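Local coordinates for DUF1904 domain-containing protein (Sebaldella termitidis, PDB 4M1A) that is of unknown function but adopts an alpha/beta fold related to the MIF superfamily and assembles as a trimer, at residues 1-6 against 35-40. Residues are numbered along the deposited sequence; the frame is centred on the assembly and turned at random.
Sequences MPHIRV and WFTFEY
Pro2 lays its compact ring of C-H groups over one face of Phe36, a CH-pi contact with CD 3.7 Å from the ring centroid and 11° off the normal. A phenylalanine-to-alanine change here would probably strip Pro2 of this aromatic floor and open a gap beside Leu25. On one face of the sheet Ile4 lies alongside Phe38, its CB 3.7 Å from CD1. The opposite face is polar. His3 ND1 donates to Thr37 OG1 at 2.7 Å, in its ring plane; a chi1 of 66° sets that hydroxyl between backbone N and carbonyl carbon, and OG1 also donates to a water that donates to Ile4 O and Glu39 OE2. Arg5 runs beside Glu39, but their salt bridge is weak, NE to OE2 3.4 Å, the planes 75° apart; a second water joins Arg5 NH2 to OE2. Between the faces, the segments run parallel and share four backbone hydrogen bonds, the first from Thr37 N to Pro2 O, in a beta-alpha-beta crossover through helices 11-17 and 21-29. Phe36, Phe38 and Val6 pack on these helices, while Arg5 meets Glu59, and Glu39 meets Arg7 and Thr43, of the second subunit, so their charges are probably balanced there.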
loop_
_atom_site.group_PDB
_atom_site.type_symbol
_atom_site.label_atom_id
_atom_site.label_comp_id
_atom_site.label_asym_id
_atom_site.label_seq_id
_atom_site.Cartn_x
_atom_site.Cartn_y
_atom_site.Cartn_z
HETATM N N MSE A 1 11.137 0.232 -12.289
HETATM C CA MSE A 1 10.947 -0.425 -10.986
HETATM C C MSE A 1 12.393 -0.585 -10.497
HETATM O O MSE A 1 13.242 -0.152 -11.267
HETATM C CB MSE A 1 10.139 -1.660 -11.389
HETATM C CG MSE A 1 10.999 -2.837 -11.074
HETATM SE SE MSE A 1 11.631 -3.990 -12.525
HETATM C CE MSE A 1 13.211 -3.067 -13.257
ATOM N N PRO A 2 12.721 -1.226 -9.283
ATOM C CA PRO A 2 11.893 -1.765 -8.200
ATOM C C PRO A 2 11.730 -0.833 -7.007
ATOM O O PRO A 2 12.598 -0.025 -6.712
ATOM C CB PRO A 2 12.629 -3.046 -7.760
ATOM C CG PRO A 2 13.400 -3.414 -9.009
ATOM C CD PRO A 2 13.882 -2.110 -9.507
ATOM N N HIS A 3 10.625 -1.008 -6.337
ATOM C CA HIS A 3 10.265 -0.181 -5.182
ATOM C C HIS A 3 10.098 -1.018 -3.948
ATOM O O HIS A 3 9.229 -1.892 -3.905
ATOM C CB HIS A 3 8.977 0.602 -5.463
ATOM C CG HIS A 3 9.040 1.359 -6.730
ATOM N ND1 HIS A 3 9.818 2.497 -6.887
ATOM C CD2 HIS A 3 8.486 1.110 -7.932
ATOM C CE1 HIS A 3 9.733 2.904 -8.135
ATOM N NE2 HIS A 3 8.920 2.084 -8.788
ATOM N N ILE A 4 10.961 -0.807 -2.951
ATOM C CA ILE A 4 10.977 -1.657 -1.766
ATOM C C ILE A 4 10.372 -0.795 -0.651
ATOM O O ILE A 4 10.813 0.391 -0.447
ATOM C CB ILE A 4 12.435 -1.982 -1.333
ATOM C CG1 ILE A 4 13.252 -2.796 -2.368
ATOM C CG2 ILE A 4 12.476 -2.783 -0.071
ATOM C CD1 ILE A 4 12.695 -3.239 -3.592
ATOM N N ARG A 5 9.415 -1.356 0.114
ATOM C CA ARG A 5 8.835 -0.699 1.239
ATOM C C ARG A 5 8.901 -1.511 2.463
ATOM O O ARG A 5 8.562 -2.695 2.433
ATOM C CB ARG A 5 7.341 -0.400 0.989
ATOM C CG ARG A 5 7.172 0.437 -0.236
ATOM C CD ARG A 5 5.712 0.505 -0.601
ATOM N NE ARG A 5 5.558 1.326 -1.803
ATOM C CZ ARG A 5 4.427 1.445 -2.502
ATOM N NH1 ARG A 5 3.308 0.824 -2.116
ATOM N NH2 ARG A 5 4.443 2.242 -3.543
ATOM N N VAL A 6 9.297 -0.874 3.561
ATOM C CA VAL A 6 9.474 -1.575 4.817
ATOM C C VAL A 6 8.581 -0.954 5.877
ATOM O O VAL A 6 8.605 0.256 6.096
ATOM C CB VAL A 6 10.967 -1.536 5.310
ATOM C CG1 VAL A 6 11.097 -2.364 6.556
ATOM C CG2 VAL A 6 11.953 -2.100 4.272
ATOM N N TRP A 35 17.757 2.004 -10.357
ATOM C CA TRP A 35 16.335 1.749 -10.554
ATOM C C TRP A 35 15.599 1.385 -9.240
ATOM O O TRP A 35 14.406 1.164 -9.268
ATOM C CB TRP A 35 16.149 0.658 -11.519
ATOM C CG TRP A 35 16.452 1.011 -12.905
ATOM C CD1 TRP A 35 17.069 2.138 -13.374
ATOM C CD2 TRP A 35 16.180 0.183 -14.038
ATOM N NE1 TRP A 35 17.194 2.046 -14.765
ATOM C CE2 TRP A 35 16.669 0.862 -15.183
ATOM C CE3 TRP A 35 15.575 -1.066 -14.194
ATOM C CZ2 TRP A 35 16.578 0.320 -16.477
ATOM C CZ3 TRP A 35 15.485 -1.610 -15.485
ATOM C CH2 TRP A 35 15.991 -0.904 -16.605
ATOM N N PHE A 36 16.307 1.298 -8.129
ATOM C CA PHE A 36 15.698 0.898 -6.855
ATOM C C PHE A 36 15.350 2.091 -6.037
ATOM O O PHE A 36 16.173 3.035 -5.933
ATOM C CB PHE A 36 16.654 -0.063 -6.057
ATOM C CG PHE A 36 16.779 -1.397 -6.679
ATOM C CD1 PHE A 36 17.668 -1.606 -7.767
ATOM C CD2 PHE A 36 15.977 -2.430 -6.286
ATOM C CE1 PHE A 36 17.742 -2.873 -8.366
ATOM C CE2 PHE A 36 16.038 -3.652 -6.901
ATOM C CZ PHE A 36 16.944 -3.884 -7.949
ATOM N N THR A 37 14.138 2.091 -5.400
ATOM C CA THR A 37 13.806 3.020 -4.339
ATOM C C THR A 37 13.488 2.200 -3.069
ATOM O O THR A 37 13.113 1.011 -3.142
ATOM C CB THR A 37 12.573 3.928 -4.702
ATOM O OG1 THR A 37 11.429 3.092 -4.802
ATOM C CG2 THR A 37 12.753 4.682 -5.984
ATOM N N PHE A 38 13.683 2.832 -1.925
ATOM C CA PHE A 38 13.466 2.236 -0.619
ATOM C C PHE A 38 12.709 3.224 0.236
ATOM O O PHE A 38 13.115 4.431 0.320
ATOM C CB PHE A 38 14.785 1.905 0.049
ATOM C CG PHE A 38 15.704 1.096 -0.799
ATOM C CD1 PHE A 38 15.640 -0.301 -0.786
ATOM C CD2 PHE A 38 16.607 1.732 -1.636
ATOM C CE1 PHE A 38 16.492 -1.050 -1.610
ATOM C CE2 PHE A 38 17.456 0.987 -2.426
ATOM C CZ PHE A 38 17.363 -0.404 -2.422
ATOM N N GLU A 39 11.699 2.720 0.926
ATOM C CA GLU A 39 10.938 3.550 1.879
ATOM C C GLU A 39 10.738 2.889 3.193
ATOM O O GLU A 39 10.473 1.675 3.270
ATOM C CB GLU A 39 9.543 3.756 1.338
ATOM C CG GLU A 39 9.485 4.507 0.110
ATOM C CD GLU A 39 8.085 4.412 -0.510
ATOM O OE1 GLU A 39 7.153 5.055 0.077
ATOM O OE2 GLU A 39 7.944 3.721 -1.567
ATOM N N TYR A 40 10.780 3.674 4.238
ATOM C CA TYR A 40 10.144 3.387 5.503
ATOM C C TYR A 40 8.675 3.846 5.378
ATOM O O TYR A 40 8.434 4.986 4.953
ATOM C CB TYR A 40 10.838 4.210 6.607
ATOM C CG TYR A 40 10.069 4.340 7.886
ATOM C CD1 TYR A 40 10.168 3.393 8.865
ATOM C CD2 TYR A 40 9.246 5.440 8.146
ATOM C CE1 TYR A 40 9.467 3.514 10.046
ATOM C CE2 TYR A 40 8.524 5.547 9.345
ATOM C CZ TYR A 40 8.699 4.638 10.304
ATOM O OH TYR A 40 8.026 4.726 11.513
HETATM O O HOH W 1 10.089 2.432 -2.516
HETATM O O HOH W 2 7.151 3.424 -4.029
#